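Local coordinates for methyl-accepting chemotaxis protein, putative (Geobacter sulfurreducens, PDB 3OOV) that probably serves in chemotaxis signalling as a methyl-accepting chemotaxis protein, contributing a GAF domain of the kind that often senses small ligands, at residues 41-44 with 45-49; 75-78 with 79-83; 100-103 with 104-107; 140-143 with 144-147. All coordinates share one frame; numbering follows the deposited sequence.

Overall arrangement
Contacts 1, 2 and 3 meet on one side of the GAF domain's antiparallel sheet, while contact 4 stands apart. Helix 74-82, which holds contact 2, is the middle piece: Ile76 CG2 packs 3.6 Å from Leu49 CD1 of contact 1, and Ile76 CD1 lies 4.1 Å from Leu100 CD2 of contact 3. The hairpin and the loop also touch directly, Leu49 CD1 being 3.8 Å from Tyr104 OH. The side chains of Ile76 and Leu100 each lie about 4 Å from bound glycerol, which probably comes from the crystallisation liquor but may mark a pocket. Contact 4 is centred about 27 Å from the centre of contact 1, across the chain's centre; like contact 2, it touches the second subunit.

Contact 1: residues 41-44 with 45-49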
loop_
_atom_site.group_PDB
_atom_site.type_symbol
_atom_site.label_atom_id
_atom_site.label_comp_id
_atom_site.label_asym_id
_atom_site.label_seq_id
_atom_site.Cartn_x
_atom_site.Cartn_y
_atom_site.Cartn_z
HETATM N N MSE A 41 4.325 -2.018 -18.984
HETATM C CA MSE A 41 5.736 -1.585 -18.810
HETATM C C MSE A 41 5.929 -0.145 -19.289
HETATM O O MSE A 41 5.411 0.239 -20.365
HETATM C CB MSE A 41 6.652 -2.543 -19.571
HETATM C CG MSE A 41 6.562 -3.959 -18.962
HETATM SE SE MSE A 41 7.425 -4.046 -17.138
HETATM C CE MSE A 41 9.184 -3.669 -17.745
ATOM N N ALA A 42 6.560 0.682 -18.455
ATOM C CA ALA A 42 6.832 2.084 -18.858
ATOM C C ALA A 42 7.760 2.140 -20.073
ATOM O O ALA A 42 8.681 1.278 -20.219
ATOM C CB ALA A 42 7.500 2.818 -17.703
ATOM N N ASP A 43 7.552 3.097 -20.956
ATOM C CA ASP A 43 8.569 3.302 -22.027
ATOM C C ASP A 43 9.836 3.915 -21.383
ATOM O O ASP A 43 9.883 4.123 -20.130
ATOM C CB ASP A 43 8.071 4.174 -23.164
ATOM C CG ASP A 43 7.573 5.580 -22.700
ATOM O OD1 ASP A 43 7.537 5.915 -21.500
ATOM O OD2 ASP A 43 7.125 6.346 -23.561
ATOM N N THR A 44 10.846 4.176 -22.228
ATOM C CA THR A 44 12.122 4.638 -21.740
ATOM C C THR A 44 12.038 6.035 -21.115
ATOM O O THR A 44 12.713 6.299 -20.156
ATOM C CB THR A 44 13.317 4.479 -22.765
ATOM O OG1 THR A 44 14.533 4.540 -22.024
ATOM C CG2 THR A 44 13.333 5.570 -23.797
ATOM N N ALA A 45 11.144 6.862 -21.593
ATOM C CA ALA A 45 10.929 8.177 -21.024
ATOM C C ALA A 45 10.053 8.100 -19.779
ATOM O O ALA A 45 9.926 9.098 -19.073
ATOM C CB ALA A 45 10.240 9.096 -22.065
ATOM N N ARG A 46 9.414 6.947 -19.543
ATOM C CA ARG A 46 8.543 6.782 -18.374
ATOM C C ARG A 46 7.384 7.762 -18.351
ATOM O O ARG A 46 6.950 8.192 -17.301
ATOM C CB ARG A 46 9.363 6.781 -17.025
ATOM C CG ARG A 46 10.480 5.651 -17.104
ATOM C CD ARG A 46 11.148 5.262 -15.789
ATOM N NE ARG A 46 12.213 4.254 -16.006
ATOM C CZ ARG A 46 13.189 3.956 -15.136
ATOM N NH1 ARG A 46 13.292 4.568 -13.942
ATOM N NH2 ARG A 46 14.092 3.046 -15.475
ATOM N N THR A 47 6.887 8.120 -19.507
ATOM C CA THR A 47 5.664 8.901 -19.587
ATOM C C THR A 47 4.549 8.160 -20.275
ATOM O O THR A 47 3.479 8.723 -20.489
ATOM C CB THR A 47 5.885 10.187 -20.392
ATOM O OG1 THR A 47 6.468 9.835 -21.631
ATOM C CG2 THR A 47 6.812 11.195 -19.599
ATOM N N SER A 48 4.802 6.923 -20.700
ATOM C CA SER A 48 3.700 6.038 -21.114
ATOM C C SER A 48 3.930 4.629 -20.618
ATOM O O SER A 48 5.074 4.209 -20.406
ATOM C CB SER A 48 3.628 5.954 -22.662
ATOM O OG SER A 48 3.286 7.229 -23.192
ATOM N N LEU A 49 2.860 3.839 -20.633
ATOM C CA LEU A 49 2.916 2.412 -20.359
ATOM C C LEU A 49 2.515 1.592 -21.589
ATOM O O LEU A 49 1.438 1.787 -22.118
ATOM C CB LEU A 49 1.899 2.099 -19.280
ATOM C CG LEU A 49 2.212 2.577 -17.847
ATOM C CD1 LEU A 49 0.895 2.311 -16.936
ATOM C CD2 LEU A 49 3.499 1.950 -17.257
HETATM O O HOH W 1 5.777 8.366 -23.438
HETATM O O HOH W 2 9.740 6.806 -24.668
HETATM O O HOH W 3 11.534 2.558 -18.174
#
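Asp43 faces Ser48 across the turn, its OD1 accepting Ser48 N at 3.0 Å. The N-H points well at the oxygen, 160° at the hydrogen, but arrives from above the carboxylate plane. Thr47 N gives the same OD1 a second, weak bond with an angle of only 134°. The carboxylate can bend back over the turn because CG sits between the backbone N and the carbonyl carbon (chi1 57°). Its backbone contributes too: Asp43 N donates to Ser48 O at 2.8 Å, and Asp43 O accepts Arg46 N at 2.9 Å, closing a type I beta turn from Asp43 to Arg46. These bonds shape the end of the beta hairpin formed by strands 36-42 and 48-55, where Ala42 and Leu49 are an antiparallel non-hydrogen-bonded pair. With an alanine here instead of Asp43, Ser48 N is likely to lose its acceptor and Thr47 N its weak one, letting the connection after the turn shift. On the strands, Leu49 CD2 packs 4.1 Å from Ala42 CB, and Ala42 CA lies 3.2 Å from Ser48 O in a C-H...O contact. Farther out, a water donates to Asp43 O and accepts from Arg46 NE at 2.8 Å, tying the extended arginine to the turn. Helix 74-82 packs on this end through Phe80 against Ala42 and Ile76 against Leu49.

Contact 2: residues 75-78 with 79-83; sequences VITK and CFTDR
Thr81 and Thr77 run alongside each other in the same direction, one turn apart on helix 74-82, which packs against the antiparallel sheet of the GAF fold. Thr81 CB lies 3.4 Å from Thr77 O. With chi1 at -53°, Thr81 OG1 swings to the N side of CB, which brings it back along the helix to donate to Thr77 O at 2.9 Å. That donor comes in from above the carbonyl plane, 36° out of it. Thr81 N reaches the same oxygen with a nearly straight bond, 169° at the hydrogen, and Thr77 O is thereby gripped twice by one residue. Thr81 OG1 also passes Thr77 CG2 at 3.9 Å, while the hydroxyl of Thr77 is held by Asp70 O. The backbone pattern repeats on either side: Phe80 N donates to Ile76 O at 3.1 Å and Asp82 N to Lys78 O at 2.9 Å. The helix ends at Asp82; Arg83 follows with positive phi, which breaks the helical course, and its NH2 bonds to Ala93 O of the second subunit. Lys78 curls toward Asp82, a carboxylate also bound by Tyr86 OH, and a water spans the gap, accepting from Lys78 NZ at 2.5 Å and donating to Asp82 OD2 at 2.9 Å.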
loop_
_atom_site.group_PDB
_atom_site.type_symbol
_atom_site.label_atom_id
_atom_site.label_comp_id
_atom_site.label_asym_id
_atom_site.label_seq_id
_atom_site.Cartn_x
_atom_site.Cartn_y
_atom_site.Cartn_z
ATOM N N VAL A 75 -5.497 5.336 -10.772
ATOM C CA VAL A 75 -4.760 4.693 -9.726
ATOM C C VAL A 75 -3.594 3.867 -10.284
ATOM O O VAL A 75 -2.699 3.489 -9.572
ATOM C CB VAL A 75 -5.714 3.805 -8.855
ATOM C CG1 VAL A 75 -6.342 2.678 -9.702
ATOM C CG2 VAL A 75 -4.955 3.218 -7.701
ATOM N N ILE A 76 -3.632 3.518 -11.568
ATOM C CA ILE A 76 -2.476 2.873 -12.150
ATOM C C ILE A 76 -1.279 3.824 -12.166
ATOM O O ILE A 76 -0.172 3.465 -11.775
ATOM C CB ILE A 76 -2.763 2.332 -13.578
ATOM C CG1 ILE A 76 -3.710 1.116 -13.472
ATOM C CG2 ILE A 76 -1.452 1.914 -14.273
ATOM C CD1 ILE A 76 -4.369 0.704 -14.774
ATOM N N THR A 77 -1.511 5.033 -12.630
ATOM C CA THR A 77 -0.466 6.055 -12.551
ATOM C C THR A 77 0.007 6.299 -11.108
ATOM O O THR A 77 1.224 6.494 -10.866
ATOM C CB THR A 77 -1.028 7.372 -13.127
ATOM O OG1 THR A 77 -1.319 7.123 -14.489
ATOM C CG2 THR A 77 0.013 8.556 -13.025
ATOM N N LYS A 78 -0.927 6.324 -10.154
ATOM C CA LYS A 78 -0.497 6.544 -8.741
ATOM C C LYS A 78 0.326 5.439 -8.238
ATOM O O LYS A 78 1.303 5.698 -7.498
ATOM C CB LYS A 78 -1.661 6.796 -7.801
ATOM C CG LYS A 78 -2.239 8.177 -7.965
ATOM C CD LYS A 78 -3.752 8.194 -7.807
ATOM C CE LYS A 78 -4.109 8.025 -6.357
ATOM N NZ LYS A 78 -3.452 9.180 -5.564
ATOM N N CYS A 79 -0.065 4.184 -8.562
ATOM C CA CYS A 79 0.781 3.041 -8.206
ATOM C C CYS A 79 2.234 3.227 -8.726
ATOM O O CYS A 79 3.250 2.977 -7.998
ATOM C CB CYS A 79 0.227 1.732 -8.825
ATOM S SG CYS A 79 1.260 0.303 -8.489
ATOM N N PHE A 80 2.322 3.567 -10.011
ATOM C CA PHE A 80 3.616 3.678 -10.688
ATOM C C PHE A 80 4.466 4.811 -10.014
ATOM O O PHE A 80 5.632 4.587 -9.657
ATOM C CB PHE A 80 3.417 4.021 -12.164
ATOM C CG PHE A 80 4.701 4.096 -12.935
ATOM C CD1 PHE A 80 5.251 2.922 -13.500
ATOM C CD2 PHE A 80 5.355 5.317 -13.108
ATOM C CE1 PHE A 80 6.447 2.976 -14.203
ATOM C CE2 PHE A 80 6.550 5.394 -13.826
ATOM C CZ PHE A 80 7.083 4.225 -14.394
ATOM N N THR A 81 3.853 5.980 -9.828
ATOM C CA THR A 81 4.529 7.151 -9.228
ATOM C C THR A 81 4.982 6.917 -7.759
ATOM O O THR A 81 6.099 7.242 -7.376
ATOM C CB THR A 81 3.630 8.409 -9.404
ATOM O OG1 THR A 81 3.278 8.519 -10.803
ATOM C CG2 THR A 81 4.383 9.653 -9.189
ATOM N N ASP A 82 4.127 6.309 -6.944
ATOM C CA ASP A 82 4.366 6.173 -5.506
ATOM C C ASP A 82 5.019 4.845 -5.152
ATOM O O ASP A 82 5.309 4.576 -3.978
ATOM C CB ASP A 82 3.029 6.208 -4.745
ATOM C CG ASP A 82 2.244 7.505 -4.913
ATOM O OD1 ASP A 82 2.748 8.478 -5.504
ATOM O OD2 ASP A 82 1.053 7.534 -4.459
ATOM N N ARG A 83 5.155 3.950 -6.137
ATOM C CA ARG A 83 5.676 2.562 -5.902
ATOM C C ARG A 83 4.919 1.902 -4.750
ATOM O O ARG A 83 5.483 1.240 -3.899
ATOM C CB ARG A 83 7.199 2.570 -5.644
ATOM C CG ARG A 83 8.013 3.125 -6.800
ATOM C CD ARG A 83 9.555 3.045 -6.494
ATOM N NE ARG A 83 10.035 4.204 -5.725
ATOM C CZ ARG A 83 10.621 4.138 -4.533
ATOM N NH1 ARG A 83 10.831 2.962 -3.919
ATOM N NH2 ARG A 83 11.000 5.276 -3.958
HETATM O O HOH W 4 -0.938 9.418 -5.336
#

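Contact 3: residues 100-103 with 104-107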
loop_
_atom_site.group_PDB
_atom_site.type_symbol
_atom_site.label_atom_id
_atom_site.label_comp_id
_atom_site.label_asym_id
_atom_site.label_seq_id
_atom_site.Cartn_x
_atom_site.Cartn_y
_atom_site.Cartn_z
ATOM N N LEU A 100 -10.142 5.281 -13.720
ATOM C CA LEU A 100 -9.581 5.331 -15.052
ATOM C C LEU A 100 -10.379 6.251 -15.964
ATOM O O LEU A 100 -11.585 6.261 -15.911
ATOM C CB LEU A 100 -9.528 3.932 -15.636
ATOM C CG LEU A 100 -8.695 2.963 -14.827
ATOM C CD1 LEU A 100 -8.585 1.563 -15.533
ATOM C CD2 LEU A 100 -7.349 3.559 -14.524
ATOM N N GLN A 101 -9.710 7.050 -16.769
ATOM C CA GLN A 101 -10.374 7.908 -17.762
ATOM C C GLN A 101 -10.049 7.366 -19.169
ATOM O O GLN A 101 -9.230 6.446 -19.298
ATOM C CB GLN A 101 -9.840 9.357 -17.628
ATOM C CG GLN A 101 -10.235 10.080 -16.343
ATOM C CD GLN A 101 -9.409 11.404 -16.085
ATOM O OE1 GLN A 101 -9.170 12.212 -16.993
ATOM N NE2 GLN A 101 -8.998 11.605 -14.837
ATOM N N SER A 102 -10.645 7.928 -20.231
ATOM C CA SER A 102 -10.128 7.674 -21.610
ATOM C C SER A 102 -8.644 8.037 -21.736
ATOM O O SER A 102 -8.283 9.124 -21.343
ATOM C CB SER A 102 -10.913 8.483 -22.648
ATOM O OG SER A 102 -10.594 7.917 -23.925
ATOM N N PRO A 103 -7.778 7.185 -22.344
ATOM C CA PRO A 103 -8.117 5.980 -23.103
ATOM C C PRO A 103 -8.148 4.706 -22.283
ATOM O O PRO A 103 -8.516 3.657 -22.853
ATOM C CB PRO A 103 -6.997 5.911 -24.174
ATOM C CG PRO A 103 -5.757 6.416 -23.395
ATOM C CD PRO A 103 -6.355 7.563 -22.541
ATOM N N TYR A 104 -7.727 4.750 -20.995
ATOM C CA TYR A 104 -7.660 3.506 -20.180
ATOM C C TYR A 104 -9.072 2.812 -20.069
ATOM O O TYR A 104 -9.171 1.583 -20.027
ATOM C CB TYR A 104 -7.107 3.775 -18.771
ATOM C CG TYR A 104 -5.600 4.109 -18.609
ATOM C CD1 TYR A 104 -4.725 3.161 -18.100
ATOM C CD2 TYR A 104 -5.095 5.384 -18.903
ATOM C CE1 TYR A 104 -3.375 3.442 -17.901
ATOM C CE2 TYR A 104 -3.737 5.698 -18.694
ATOM C CZ TYR A 104 -2.898 4.724 -18.211
ATOM O OH TYR A 104 -1.567 4.950 -18.018
ATOM N N ASP A 105 -10.138 3.582 -20.034
ATOM C CA ASP A 105 -11.448 3.017 -19.753
ATOM C C ASP A 105 -12.147 2.487 -21.026
ATOM O O ASP A 105 -13.286 2.026 -20.971
ATOM C CB ASP A 105 -12.316 4.044 -19.027
ATOM C CG ASP A 105 -12.803 5.180 -19.933
ATOM O OD1 ASP A 105 -13.592 5.994 -19.422
ATOM O OD2 ASP A 105 -12.409 5.288 -21.124
ATOM N N ALA A 106 -11.429 2.544 -22.149
ATOM C CA ALA A 106 -11.873 1.929 -23.403
ATOM C C ALA A 106 -11.391 0.472 -23.443
ATOM O O ALA A 106 -11.747 -0.258 -24.366
ATOM C CB ALA A 106 -11.292 2.712 -24.631
ATOM N N ILE A 107 -10.564 0.050 -22.467
ATOM C CA ILE A 107 -10.006 -1.299 -22.513
ATOM C C ILE A 107 -10.737 -2.215 -21.504
ATOM O O ILE A 107 -10.636 -2.007 -20.260
ATOM C CB ILE A 107 -8.507 -1.281 -22.217
ATOM C CG1 ILE A 107 -7.879 0.003 -22.838
ATOM C CG2 ILE A 107 -7.792 -2.640 -22.555
ATOM C CD1 ILE A 107 -6.627 -0.157 -23.669
#
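Leu100 and Tyr104 make the apolar part of this turn, their side chains crossing at about a right angle with Leu100 CB 4.0 Å from Tyr104 CB. Leu100 CD1 comes alongside the same tyrosine carbon at 4.2 Å. The tyrosine CG is anti to the carbonyl carbon (chi1 -72°), which carries the ring away from the turn toward strand 66-68, where its hydroxyl is hydrogen-bonded to Pro68 O. Gln101 O is positioned at the edge of this ring, near its plane. Pro103 brings CD to within 4.4 Å of Tyr104 CD2 and also packs on Leu67 and Pro68, so the proline and the tyrosine attach the turn to that same strand. At the far end, Ile107 packs on Leu67 and Phe51.

Backbone geometry supplies the curvature. The peptide bond before Pro103 is cis, reversing the chain just ahead of Tyr104. Asp105 N donates to Gln101 O at 3.1 Å, and Ala106 N to Pro103 O at 3.2 Å; both donors stand above the carbonyl planes, 55° and 59° out of them. Ile107 N to Tyr104 O repeats the three-residue spacing of Ala106 to Pro103, whereas Asp105 to Gln101 spans four.

The polar side chain of Asp105 folds back over the start of the turn, with OD2 3.3 Å from Ser102 N, but the angle is too poor for a hydrogen bond.

Together these features describe a type VIa (cis-proline) turn over Gln101-Tyr104 leading into a short 3-10 segment, residues 104-106, in the long loop joining strands 86-88 and 115-122 of the GAF fold.

Contact 4: residues 140-143 with 144-147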
loop_
_atom_site.group_PDB
_atom_site.type_symbol
_atom_site.label_atom_id
_atom_site.label_comp_id
_atom_site.label_asym_id
_atom_site.label_seq_id
_atom_site.Cartn_x
_atom_site.Cartn_y
_atom_site.Cartn_z
ATOM N N SER A 140 -13.620 -10.047 -2.569
ATOM C CA SER A 140 -12.517 -9.045 -2.602
ATOM C C SER A 140 -11.123 -9.618 -2.473
ATOM O O SER A 140 -10.915 -10.503 -1.687
ATOM C CB SER A 140 -12.667 -8.110 -1.419
ATOM O OG SER A 140 -13.648 -7.169 -1.690
ATOM N N LEU A 141 -10.145 -9.074 -3.209
ATOM C CA LEU A 141 -8.761 -9.508 -3.004
ATOM C C LEU A 141 -8.306 -9.064 -1.595
ATOM O O LEU A 141 -8.687 -7.971 -1.126
ATOM C CB LEU A 141 -7.836 -8.912 -4.061
ATOM C CG LEU A 141 -8.029 -9.408 -5.492
ATOM C CD1 LEU A 141 -7.229 -8.550 -6.470
ATOM C CD2 LEU A 141 -7.620 -10.785 -5.628
ATOM N N ASN A 142 -7.497 -9.925 -0.956
ATOM C CA ASN A 142 -6.919 -9.635 0.386
ATOM C C ASN A 142 -5.374 -9.627 0.476
ATOM O O ASN A 142 -4.658 -9.852 -0.526
ATOM C CB ASN A 142 -7.509 -10.592 1.458
ATOM C CG ASN A 142 -7.048 -12.065 1.314
ATOM O OD1 ASN A 142 -6.025 -12.425 0.700
ATOM N ND2 ASN A 142 -7.833 -12.947 1.922
ATOM N N ASP A 143 -4.882 -9.412 1.696
ATOM C CA ASP A 143 -3.445 -9.288 1.963
ATOM C C ASP A 143 -2.697 -10.493 1.501
ATOM O O ASP A 143 -1.580 -10.363 1.036
ATOM C CB ASP A 143 -3.177 -9.030 3.450
ATOM C CG ASP A 143 -3.570 -7.612 3.893
ATOM O OD1 ASP A 143 -3.799 -6.687 3.062
ATOM O OD2 ASP A 143 -3.648 -7.397 5.116
ATOM N N THR A 144 -3.287 -11.683 1.550
ATOM C CA THR A 144 -2.515 -12.829 1.026
ATOM C C THR A 144 -2.498 -12.818 -0.504
ATOM O O THR A 144 -1.574 -13.303 -1.083
ATOM C CB THR A 144 -3.002 -14.218 1.497
ATOM O OG1 THR A 144 -4.265 -14.514 0.855
ATOM C CG2 THR A 144 -3.176 -14.224 3.023
ATOM N N ASP A 145 -3.539 -12.275 -1.145
ATOM C CA ASP A 145 -3.489 -12.167 -2.606
ATOM C C ASP A 145 -2.381 -11.162 -2.959
ATOM O O ASP A 145 -1.624 -11.424 -3.886
ATOM C CB ASP A 145 -4.813 -11.703 -3.205
ATOM C CG ASP A 145 -5.939 -12.709 -2.968
ATOM O OD1 ASP A 145 -5.805 -13.861 -3.417
ATOM O OD2 ASP A 145 -6.908 -12.313 -2.295
ATOM N N VAL A 146 -2.341 -10.027 -2.258
ATOM C CA VAL A 146 -1.279 -9.014 -2.427
ATOM C C VAL A 146 0.114 -9.638 -2.241
ATOM O O VAL A 146 0.964 -9.420 -3.065
ATOM C CB VAL A 146 -1.470 -7.781 -1.491
ATOM C CG1 VAL A 146 -0.171 -6.970 -1.358
ATOM C CG2 VAL A 146 -2.600 -6.886 -1.983
ATOM N N ASP A 147 0.327 -10.489 -1.223
ATOM C CA ASP A 147 1.633 -11.160 -1.058
ATOM C C ASP A 147 1.909 -11.970 -2.272
ATOM O O ASP A 147 3.049 -12.117 -2.663
ATOM C CB ASP A 147 1.723 -12.158 0.126
ATOM C CG ASP A 147 1.488 -11.522 1.473
ATOM O OD1 ASP A 147 1.597 -10.288 1.607
ATOM O OD2 ASP A 147 1.165 -12.304 2.415
#
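A capping box starts helix 143-167: Asn142, at the N-cap, and Asp145 exchange side-chain-to-backbone hydrogen bonds. In one direction Asp145 N donates to Asn142 OD1 at 3.1 Å, lying in the carbonyl plane of the amide. In the other, Asn142 N donates to Asp145 OD2 at 2.8 Å, almost perfectly straight at 176°, and OD2 receives it on the lone pair anti to the other oxygen. The two side chains cross at about a right angle, although their amide and carboxylate planes are only 23° apart. Asn142 OD1 takes a further bond from Thr144 OG1 at 2.7 Å and a weak one from Thr144 N. What brings OD1 over these first-turn donors is the placing of CG between the backbone N and the carbonyl carbon (chi1 70°). Replacing Asn142 by an alanine would probably leave Asp145 N without its side-chain cap and free the Thr144 hydroxyl to turn. Val146 N donates to Asn142 O at 2.9 Å and Asp147 N to Asp143 O at 3.0 Å, so the ordinary helical pattern begins directly at the cap. This is the entry from the loop after strand 125-133 into the long C-terminal helix of the GAF fold. On the loop side, Leu141 CD2 rests 3.7 Å from Asp145 CG, and Leu141 continues onto Val116 of the sheet. The carboxylate of Asp145 is itself positioned by a salt bridge from Arg139 to OD2 and a hydrogen bond from Tyr34 OH to OD1. Asp143, pointing away from the cap, forms a salt bridge through OD1 with Lys150 of the second subunit.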